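Local atomic coordinates of 3-hydroxyacyl-CoA dehydrogenase (Brucella suis, PDB entry 4O5O), a protein that probably catalyses the NAD-dependent oxidation of 3-hydroxyacyl-CoA thioesters to 3-ketoacyl-CoA, as a Rossmann-fold member of the short-chain dehydrogenase family. Residues B[52-55]-B[60-63]; B[76-81]-B[131-136]; B[121-126]-B[177-182]; B[199-204]-B[219-224]. All blocks are in the same frame, centred on the assembly; numbering follows the deposited sequence.

Contact 1: B[52-55]-B[60-63]; sequences AGAK and SARF
A54 on helix 47-57 points its methyl at strand 61-65, and A61 and F63 point their CB atoms back at it. A54 CB sits against F63 CB at 3.8 Å. It also lies 3.9 Å from F63 N, so the methyl rests partly on the strand backbone. A61, two residues earlier on the same side of the strand, meets the backbone of the helix instead. Its CB is 3.9 Å from A54 O, while the methyls of A54 and A61 stay 4.4 Å apart. F63 touches with its CB alone. With chi1 at 173°, CG stands anti to the backbone N and the ring is carried off from helix segment 52-55. It heads toward L42 and D44 on strand 39-44, and lies near, without touching, G22, G24 and A27, whose spacing is consistent with the GxGxxA pattern of Rossmann folds. R62 alternates to the other side of the strand. There its NH1 donates to A61 O at 3.0 Å, from well above the carbonyl plane, and also bonds to A59 O. The R62 side chain also touches A84 and F85 of helix 71-85.

The contact closes the beta-alpha-beta unit of strand 39-44, helix 47-57 and strand 61-65, at an outermost strand of the parallel sheet. No hydrogen bond joins the two segments. With only methyls here, the CA atoms of A54 and A61 can come to 5.3 Å, and cohesion comes from close van der Waals contact of methyl, methylene and backbone atoms.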
loop_
_atom_site.group_PDB
_atom_site.type_symbol
_atom_site.label_atom_id
_atom_site.label_comp_id
_atom_site.label_asym_id
_atom_site.label_seq_id
_atom_site.Cartn_x
_atom_site.Cartn_y
_atom_site.Cartn_z
ATOM N N ALA B 52 8.926 -22.151 32.166
ATOM C CA ALA B 52 8.831 -23.503 31.607
ATOM C C ALA B 52 9.511 -23.550 30.240
ATOM O O ALA B 52 10.175 -24.540 29.902
ATOM C CB ALA B 52 7.367 -23.955 31.505
ATOM N N GLY B 53 9.368 -22.482 29.457
ATOM C CA GLY B 53 9.964 -22.466 28.137
ATOM C C GLY B 53 11.477 -22.476 28.217
ATOM O O GLY B 53 12.149 -23.228 27.504
ATOM N N ALA B 54 12.026 -21.649 29.098
ATOM C CA ALA B 54 13.481 -21.575 29.226
ATOM C C ALA B 54 14.023 -22.917 29.711
ATOM O O ALA B 54 15.083 -23.380 29.243
ATOM C CB ALA B 54 13.871 -20.483 30.196
ATOM N N LYS B 55 13.310 -23.537 30.654
ATOM C CA LYS B 55 13.723 -24.831 31.171
ATOM C C LYS B 55 13.759 -25.888 30.067
ATOM O O LYS B 55 14.701 -26.712 29.993
ATOM C CB LYS B 55 12.799 -25.290 32.317
ATOM C CG LYS B 55 13.322 -26.505 33.071
ATOM C CD LYS B 55 12.316 -27.022 34.094
ATOM C CE LYS B 55 12.775 -28.320 34.767
ATOM N NZ LYS B 55 11.789 -28.810 35.780
ATOM N N SER B 60 21.192 -22.884 26.748
ATOM C CA SER B 60 21.270 -21.759 25.811
ATOM C C SER B 60 20.128 -20.731 25.981
ATOM O O SER B 60 20.114 -19.714 25.286
ATOM C CB SER B 60 21.336 -22.262 24.362
ATOM O OG SER B 60 22.569 -22.923 24.138
ATOM N N ALA B 61 19.211 -20.976 26.920
ATOM C CA ALA B 61 18.081 -20.094 27.161
ATOM C C ALA B 61 18.077 -19.528 28.584
ATOM O O ALA B 61 18.505 -20.184 29.543
ATOM C CB ALA B 61 16.768 -20.812 26.881
ATOM N N ARG B 62 17.581 -18.296 28.708
ATOM C CA ARG B 62 17.260 -17.681 29.993
ATOM C C ARG B 62 15.900 -17.015 29.877
ATOM O O ARG B 62 15.507 -16.603 28.792
ATOM C CB ARG B 62 18.296 -16.606 30.363
ATOM C CG ARG B 62 19.747 -17.046 30.433
ATOM C CD ARG B 62 20.081 -17.889 31.661
ATOM N NE ARG B 62 21.520 -18.152 31.686
ATOM C CZ ARG B 62 22.135 -19.099 30.974
ATOM N NH1 ARG B 62 21.448 -19.932 30.203
ATOM N NH2 ARG B 62 23.454 -19.210 31.028
ATOM N N PHE B 63 15.191 -16.871 30.983
ATOM C CA PHE B 63 13.951 -16.124 31.061
ATOM C C PHE B 63 14.054 -14.972 32.050
ATOM O O PHE B 63 14.648 -15.099 33.129
ATOM C CB PHE B 63 12.809 -17.041 31.534
ATOM C CG PHE B 63 11.514 -16.305 31.804
ATOM C CD1 PHE B 63 10.814 -15.713 30.765
ATOM C CD2 PHE B 63 11.012 -16.180 33.092
ATOM C CE1 PHE B 63 9.640 -14.999 30.995
ATOM C CE2 PHE B 63 9.827 -15.486 33.340
ATOM C CZ PHE B 63 9.131 -14.893 32.282
#

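Contact 2: B[76-81]-B[131-136]; sequences AAIAAA and RLAAEA
I78 meets L132, A133 and A136 through a fork set by its first torsion. At chi1 -61°, CG1 stands anti to the carbonyl carbon and is directed at L132, where it packs on CB at 3.8 Å. The same setting places CG2 anti to the backbone N and directs it the other way along helix 112-137, where it touches A136 CB at 4.0 Å. A second bend, chi2 -57°, lays CD1 over the backbone of that helix, where it is 3.8 Å from A133 N. One isoleucine thus spans a full turn of the partner helix, from L132 to A136.

The segments belong to helices 71-85 and 112-137, which lie side by side on one face of the parallel Rossmann sheet. Their short axes pass 10.0 Å apart and cross at -35°. I88, in the loop after helix 71-85, packs on I78, A81 and A136.

Within its own helix, L132 CD2 sits 3.7 Å above one face of the R131 guanidinium, offset toward the rim. R131 NH2 forms a salt bridge with D71 at the start of helix 71-85 and a hydrogen bond with N128 OD1. R131 NH1 bonds to the backbone O of H110 of the second subunit, and A134 and E135 pack on L104 of that same subunit.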
loop_
_atom_site.group_PDB
_atom_site.type_symbol
_atom_site.label_atom_id
_atom_site.label_comp_id
_atom_site.label_asym_id
_atom_site.label_seq_id
_atom_site.Cartn_x
_atom_site.Cartn_y
_atom_site.Cartn_z
ATOM N N ALA B 76 16.088 -3.573 32.405
ATOM C CA ALA B 76 16.505 -4.770 33.165
ATOM C C ALA B 76 16.701 -5.979 32.256
ATOM O O ALA B 76 17.588 -6.809 32.486
ATOM C CB ALA B 76 15.527 -5.104 34.276
ATOM N N ALA B 77 15.880 -6.053 31.207
ATOM C CA ALA B 77 15.931 -7.156 30.247
ATOM C C ALA B 77 17.218 -7.098 29.419
ATOM O O ALA B 77 17.928 -8.108 29.237
ATOM C CB ALA B 77 14.709 -7.120 29.341
ATOM N N ILE B 78 17.556 -5.902 28.956
ATOM C CA ILE B 78 18.809 -5.717 28.226
ATOM C C ILE B 78 19.979 -6.115 29.121
ATOM O O ILE B 78 20.874 -6.847 28.704
ATOM C CB ILE B 78 19.023 -4.251 27.830
ATOM C CG1 ILE B 78 17.918 -3.743 26.907
ATOM C CG2 ILE B 78 20.415 -4.054 27.241
ATOM C CD1 ILE B 78 17.718 -4.515 25.632
ATOM N N ALA B 79 19.963 -5.634 30.362
ATOM C CA ALA B 79 21.077 -5.900 31.255
ATOM C C ALA B 79 21.167 -7.395 31.575
ATOM O O ALA B 79 22.264 -7.941 31.699
ATOM C CB ALA B 79 20.946 -5.088 32.540
ATOM N N ALA B 80 20.020 -8.051 31.720
ATOM C CA ALA B 80 20.010 -9.484 31.965
ATOM C C ALA B 80 20.637 -10.267 30.796
ATOM O O ALA B 80 21.391 -11.214 30.999
ATOM C CB ALA B 80 18.592 -9.966 32.248
ATOM N N ALA B 81 20.343 -9.854 29.565
ATOM C CA ALA B 81 20.897 -10.507 28.396
ATOM C C ALA B 81 22.432 -10.324 28.330
ATOM O O ALA B 81 23.179 -11.258 28.040
ATOM C CB ALA B 81 20.208 -10.008 27.130
ATOM N N ARG B 131 14.154 0.501 21.077
ATOM C CA ARG B 131 15.077 1.605 21.358
ATOM C C ARG B 131 16.222 1.107 22.251
ATOM O O ARG B 131 17.403 1.449 22.051
ATOM C CB ARG B 131 14.341 2.815 21.942
ATOM C CG ARG B 131 13.945 2.690 23.401
ATOM C CD ARG B 131 12.964 3.737 23.909
ATOM N NE ARG B 131 12.697 3.385 25.304
ATOM C CZ ARG B 131 13.344 3.830 26.370
ATOM N NH1 ARG B 131 14.169 4.864 26.285
ATOM N NH2 ARG B 131 13.083 3.258 27.533
ATOM N N LEU B 132 15.872 0.277 23.226
ATOM C CA LEU B 132 16.870 -0.221 24.169
ATOM C C LEU B 132 17.772 -1.310 23.537
ATOM O O LEU B 132 18.996 -1.360 23.778
ATOM C CB LEU B 132 16.176 -0.750 25.442
ATOM C CG LEU B 132 15.388 0.309 26.203
ATOM C CD1 LEU B 132 14.601 -0.369 27.313
ATOM C CD2 LEU B 132 16.303 1.414 26.756
ATOM N N ALA B 133 17.184 -2.191 22.725
ATOM C CA ALA B 133 17.992 -3.173 22.035
ATOM C C ALA B 133 18.915 -2.503 21.041
ATOM O O ALA B 133 20.076 -2.917 20.905
ATOM C CB ALA B 133 17.147 -4.196 21.328
ATOM N N ALA B 134 18.417 -1.497 20.335
ATOM C CA ALA B 134 19.254 -0.791 19.360
ATOM C C ALA B 134 20.460 -0.142 20.031
ATOM O O ALA B 134 21.577 -0.180 19.506
ATOM C CB ALA B 134 18.449 0.271 18.621
ATOM N N GLU B 135 20.232 0.453 21.200
ATOM C CA GLU B 135 21.302 1.063 21.965
ATOM C C GLU B 135 22.406 0.049 22.290
ATOM O O GLU B 135 23.598 0.341 22.191
ATOM C CB GLU B 135 20.699 1.648 23.244
ATOM C CG GLU B 135 21.735 2.416 24.073
ATOM C CD GLU B 135 21.159 3.011 25.341
ATOM O OE1 GLU B 135 20.287 2.378 25.970
ATOM O OE2 GLU B 135 21.569 4.139 25.703
ATOM N N ALA B 136 21.998 -1.146 22.699
ATOM C CA ALA B 136 22.961 -2.213 22.992
ATOM C C ALA B 136 23.681 -2.707 21.699
ATOM O O ALA B 136 24.906 -2.842 21.659
ATOM C CB ALA B 136 22.229 -3.344 23.699
#

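Contact 3: B[121-126]-B[177-182]; sequences INLIGT and AAMTLP
M179 reaches across from helix 167-187 to L123 and T126 on helix 112-137. Its CB leaves the backbone toward the partner helix but is still short of it. CG follows anti to the carbonyl carbon, and SD continues in a nearly extended line at chi2 -155°. SD comes to 4.5 Å from L123 CD1, and CG stays a little farther off. The chain then bends at chi3 -68°, which brings CE against two methyl groups. CE lies 4.0 Å from T126 CG2 and 4.1 Å from L123 CD1. F127 and L130 of helix 112-137 also pack on M179, as does A171 of the second subunit.

These two long helices come after strands 90-93 and 149-154 of the Rossmann sheet, though not directly, and in this family they commonly build a subunit interface. Helix 112-137 has a wider, pi-type turn at 121-124. N122 in that turn takes a bond from V97 N and gives one to S172 OG. It also packs on Y169 and K173, spaced as in the YxxxK motif of short-chain dehydrogenases.

The other helix is kinked where the N atoms of L181 and P182 lack bonds to the preceding turn. Just before this, T180 OG1 donates to A177 O at 2.8 Å, and T180 N reaches the same oxygen from the same face.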
loop_
_atom_site.group_PDB
_atom_site.type_symbol
_atom_site.label_atom_id
_atom_site.label_comp_id
_atom_site.label_asym_id
_atom_site.label_seq_id
_atom_site.Cartn_x
_atom_site.Cartn_y
_atom_site.Cartn_z
ATOM N N ILE B 121 0.671 -2.145 24.978
ATOM C CA ILE B 121 1.395 -3.394 24.863
ATOM C C ILE B 121 1.996 -3.565 23.466
ATOM O O ILE B 121 3.167 -3.882 23.297
ATOM C CB ILE B 121 0.485 -4.589 25.196
ATOM C CG1 ILE B 121 0.042 -4.551 26.673
ATOM C CG2 ILE B 121 1.208 -5.898 24.883
ATOM C CD1 ILE B 121 -1.143 -5.426 26.994
ATOM N N ASN B 122 1.175 -3.348 22.444
ATOM C CA ASN B 122 1.542 -3.760 21.094
ATOM C C ASN B 122 2.499 -2.780 20.407
ATOM O O ASN B 122 3.398 -3.207 19.659
ATOM C CB ASN B 122 0.306 -3.847 20.223
ATOM C CG ASN B 122 -0.595 -4.992 20.576
ATOM O OD1 ASN B 122 -0.315 -5.745 21.500
ATOM N ND2 ASN B 122 -1.667 -5.160 19.819
ATOM N N LEU B 123 2.299 -1.482 20.654
ATOM C CA LEU B 123 3.010 -0.418 19.967
ATOM C C LEU B 123 4.065 0.230 20.867
ATOM O O LEU B 123 5.251 0.226 20.542
ATOM C CB LEU B 123 2.034 0.600 19.393
ATOM C CG LEU B 123 2.674 1.795 18.676
ATOM C CD1 LEU B 123 3.657 1.355 17.594
ATOM C CD2 LEU B 123 1.579 2.671 18.101
ATOM N N ILE B 124 3.652 0.747 22.022
ATOM C CA ILE B 124 4.614 1.322 22.944
ATOM C C ILE B 124 5.617 0.284 23.417
ATOM O O ILE B 124 6.826 0.570 23.460
ATOM C CB ILE B 124 3.947 2.079 24.098
ATOM C CG1 ILE B 124 3.118 3.240 23.502
ATOM C CG2 ILE B 124 4.997 2.610 25.085
ATOM C CD1 ILE B 124 2.217 3.952 24.478
ATOM N N GLY B 125 5.164 -0.925 23.725
ATOM C CA GLY B 125 6.093 -1.982 24.166
ATOM C C GLY B 125 7.117 -2.351 23.109
ATOM O O GLY B 125 8.288 -2.580 23.406
ATOM N N THR B 126 6.686 -2.423 21.864
ATOM C CA THR B 126 7.585 -2.726 20.750
ATOM C C THR B 126 8.626 -1.616 20.540
ATOM O O THR B 126 9.791 -1.890 20.418
ATOM C CB THR B 126 6.769 -3.034 19.473
ATOM O OG1 THR B 126 6.298 -4.397 19.565
ATOM C CG2 THR B 126 7.578 -2.879 18.188
ATOM N N ALA B 177 3.865 -1.145 11.835
ATOM C CA ALA B 177 4.247 -1.234 10.440
ATOM C C ALA B 177 4.874 0.074 9.935
ATOM O O ALA B 177 5.932 0.074 9.291
ATOM C CB ALA B 177 3.068 -1.635 9.570
ATOM N N ALA B 178 4.239 1.200 10.258
ATOM C CA ALA B 178 4.663 2.522 9.745
ATOM C C ALA B 178 5.990 2.995 10.307
ATOM O O ALA B 178 6.646 3.800 9.688
ATOM C CB ALA B 178 3.579 3.573 9.964
ATOM N N MET B 179 6.336 2.547 11.511
ATOM C CA MET B 179 7.608 2.836 12.148
ATOM C C MET B 179 8.801 2.228 11.430
ATOM O O MET B 179 9.940 2.663 11.641
ATOM C CB MET B 179 7.683 2.209 13.568
ATOM C CG MET B 179 6.921 2.867 14.633
ATOM S SD MET B 179 7.733 2.446 16.165
ATOM C CE MET B 179 7.532 0.689 16.483
ATOM N N THR B 180 8.571 1.134 10.708
ATOM C CA THR B 180 9.685 0.318 10.231
ATOM C C THR B 180 10.669 1.214 9.445
ATOM O O THR B 180 11.884 1.154 9.657
ATOM C CB THR B 180 9.197 -0.845 9.371
ATOM O OG1 THR B 180 8.126 -1.515 10.017
ATOM C CG2 THR B 180 10.307 -1.823 9.091
ATOM N N LEU B 181 10.161 1.980 8.484
ATOM C CA LEU B 181 11.022 2.802 7.631
ATOM C C LEU B 181 11.831 3.887 8.336
ATOM O O LEU B 181 13.053 3.909 8.171
ATOM C CB LEU B 181 10.239 3.348 6.443
ATOM C CG LEU B 181 11.047 4.163 5.447
ATOM C CD1 LEU B 181 12.120 3.293 4.775
ATOM C CD2 LEU B 181 10.096 4.817 4.450
ATOM N N PRO B 182 11.207 4.777 9.122
ATOM C CA PRO B 182 12.006 5.794 9.772
ATOM C C PRO B 182 13.029 5.214 10.730
ATOM O O PRO B 182 14.118 5.782 10.881
ATOM C CB PRO B 182 10.963 6.651 10.528
ATOM C CG PRO B 182 9.709 5.814 10.584
ATOM C CD PRO B 182 9.766 5.015 9.301
#

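Contact 4: B[199-204]-B[219-224]; sequences PGIFKT and GASVPF
The loop after strand 192-199 runs into the helical lobe that in short-chain dehydrogenases commonly lies over the cofactor and substrate region; I201 in this loop meets S221 and V222. On the loop side the touching is done by one atom, I201 CD1. It lies 3.7 Å from S221 OG and 4.2 Å from V222 CG2. With chi1 at -54° and chi2 at 165°, the CG1 branch is stretched out, and its terminal methyl leads. The backbones stay well apart: even the nearest pair of CA atoms, those of I201 and G219, is 7.6 Å apart. The contact to S221 OG is van der Waals only. That hydroxyl has its polar partner in L218 O, on helix 212-220.

V222 N bonds to G219 O at 3.2 Å, and this turn carries S221 and V222 round to face I201. Both residues point their CB atoms toward the loop, and V222 is buried while S221 is exposed. No hydrogen bond crosses between the two segments. L228 and L258 close on I201 as further apolar neighbours, and L258 also touches S221. The loop is tied to the Rossmann sheet by a backbone bond of G200 to L254 on the outermost strand 251-254, and on the other side of the contact F224 O accepts a hydrogen bond from N248 ND2 of the third subunit.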
loop_
_atom_site.group_PDB
_atom_site.type_symbol
_atom_site.label_atom_id
_atom_site.label_comp_id
_atom_site.label_asym_id
_atom_site.label_seq_id
_atom_site.Cartn_x
_atom_site.Cartn_y
_atom_site.Cartn_z
ATOM N N PRO B 199 1.776 -11.126 10.345
ATOM C CA PRO B 199 1.151 -12.436 10.239
ATOM C C PRO B 199 -0.340 -12.404 9.935
ATOM O O PRO B 199 -1.041 -11.490 10.382
ATOM C CB PRO B 199 1.384 -13.070 11.619
ATOM C CG PRO B 199 2.316 -12.191 12.342
ATOM C CD PRO B 199 2.215 -10.834 11.713
ATOM N N GLY B 200 -0.811 -13.437 9.232
ATOM C CA GLY B 200 -2.228 -13.733 9.142
ATOM C C GLY B 200 -2.703 -14.485 10.345
ATOM O O GLY B 200 -2.311 -14.168 11.474
ATOM N N ILE B 201 -3.549 -15.483 10.109
ATOM C CA ILE B 201 -4.144 -16.220 11.183
ATOM C C ILE B 201 -3.242 -17.420 11.550
ATOM O O ILE B 201 -3.069 -18.354 10.752
ATOM C CB ILE B 201 -5.561 -16.723 10.829
ATOM C CG1 ILE B 201 -6.463 -15.583 10.353
ATOM C CG2 ILE B 201 -6.160 -17.368 12.068
ATOM C CD1 ILE B 201 -7.739 -16.027 9.651
ATOM N N PHE B 202 -2.683 -17.389 12.766
ATOM C CA PHE B 202 -1.822 -18.446 13.273
ATOM C C PHE B 202 -2.436 -19.150 14.474
ATOM O O PHE B 202 -3.275 -18.595 15.175
ATOM C CB PHE B 202 -0.458 -17.877 13.665
ATOM C CG PHE B 202 0.460 -17.707 12.484
ATOM C CD1 PHE B 202 0.218 -16.748 11.531
ATOM C CD2 PHE B 202 1.505 -18.583 12.279
ATOM C CE1 PHE B 202 1.026 -16.659 10.401
ATOM C CE2 PHE B 202 2.300 -18.516 11.156
ATOM C CZ PHE B 202 2.067 -17.541 10.213
ATOM N N LYS B 203 -2.019 -20.390 14.663
ATOM C CA LYS B 203 -2.398 -21.199 15.824
ATOM C C LYS B 203 -1.636 -20.763 17.092
ATOM O O LYS B 203 -0.654 -21.386 17.489
ATOM C CB LYS B 203 -2.109 -22.670 15.507
ATOM N N THR B 204 -2.130 -19.694 17.706
ATOM C CA THR B 204 -1.606 -19.117 18.939
ATOM C C THR B 204 -2.479 -19.613 20.084
ATOM O O THR B 204 -3.514 -20.200 19.840
ATOM C CB THR B 204 -1.748 -17.580 18.911
ATOM O OG1 THR B 204 -3.146 -17.251 18.842
ATOM C CG2 THR B 204 -1.030 -16.982 17.725
ATOM N N GLY B 219 -9.640 -20.882 9.382
ATOM C CA GLY B 219 -8.792 -21.556 8.419
ATOM C C GLY B 219 -9.381 -21.537 7.016
ATOM O O GLY B 219 -8.651 -21.400 6.034
ATOM N N ALA B 220 -10.700 -21.695 6.927
ATOM C CA ALA B 220 -11.384 -21.719 5.626
ATOM C C ALA B 220 -11.354 -20.371 4.908
ATOM O O ALA B 220 -11.548 -20.314 3.687
ATOM C CB ALA B 220 -12.822 -22.188 5.783
ATOM N N SER B 221 -11.113 -19.284 5.639
ATOM C CA SER B 221 -11.009 -17.981 5.007
ATOM C C SER B 221 -9.677 -17.753 4.309
ATOM O O SER B 221 -9.544 -16.778 3.585
ATOM C CB SER B 221 -11.228 -16.847 6.013
ATOM O OG SER B 221 -10.202 -16.764 6.978
ATOM N N VAL B 222 -8.705 -18.637 4.521
ATOM C CA VAL B 222 -7.353 -18.475 3.975
ATOM C C VAL B 222 -7.216 -19.205 2.626
ATOM O O VAL B 222 -7.423 -20.416 2.573
ATOM C CB VAL B 222 -6.318 -19.017 4.966
ATOM C CG1 VAL B 222 -4.914 -18.828 4.450
ATOM C CG2 VAL B 222 -6.482 -18.357 6.332
ATOM N N PRO B 223 -6.867 -18.475 1.530
ATOM C CA PRO B 223 -6.864 -19.157 0.218
ATOM C C PRO B 223 -5.931 -20.367 0.126
ATOM O O PRO B 223 -6.363 -21.484 -0.194
ATOM C CB PRO B 223 -6.442 -18.051 -0.756
ATOM C CG PRO B 223 -6.961 -16.796 -0.131
ATOM C CD PRO B 223 -6.810 -17.003 1.363
ATOM N N PHE B 224 -4.660 -20.182 0.455
ATOM C CA PHE B 224 -3.747 -21.347 0.441
ATOM C C PHE B 224 -2.477 -20.988 1.185
ATOM O O PHE B 224 -1.833 -19.996 0.836
ATOM C CB PHE B 224 -3.367 -21.833 -0.990
ATOM C CG PHE B 224 -2.706 -23.166 -0.972
ATOM C CD1 PHE B 224 -3.447 -24.333 -1.011
ATOM C CD2 PHE B 224 -1.328 -23.272 -0.792
ATOM C CE1 PHE B 224 -2.821 -25.557 -0.874
ATOM C CE2 PHE B 224 -0.712 -24.499 -0.655
ATOM C CZ PHE B 224 -1.456 -25.645 -0.704
#

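Contacts 2 and 3 share helix 112-137, with centres 17 Å apart and nearest atoms about 5 Å apart. Both also touch the second subunit. Contact 1 leads into contact 2 through the chain, since strand 61-65 is followed by helix 71-85; their centres are 18 Å apart. Contacts 1 and 3 lie on opposite sides of the chain's centre, with centres 26 Å apart. Contacts 2 and 4 are the farthest apart, 33 Å between centres, but the nearest atoms of contacts 3 and 4 are about 9 Å apart. N122 of contact 3 packs on Y169 and K173, which probably belong to the catalytic site. The zinc ion sits at H3 and H5, apparently of a tag.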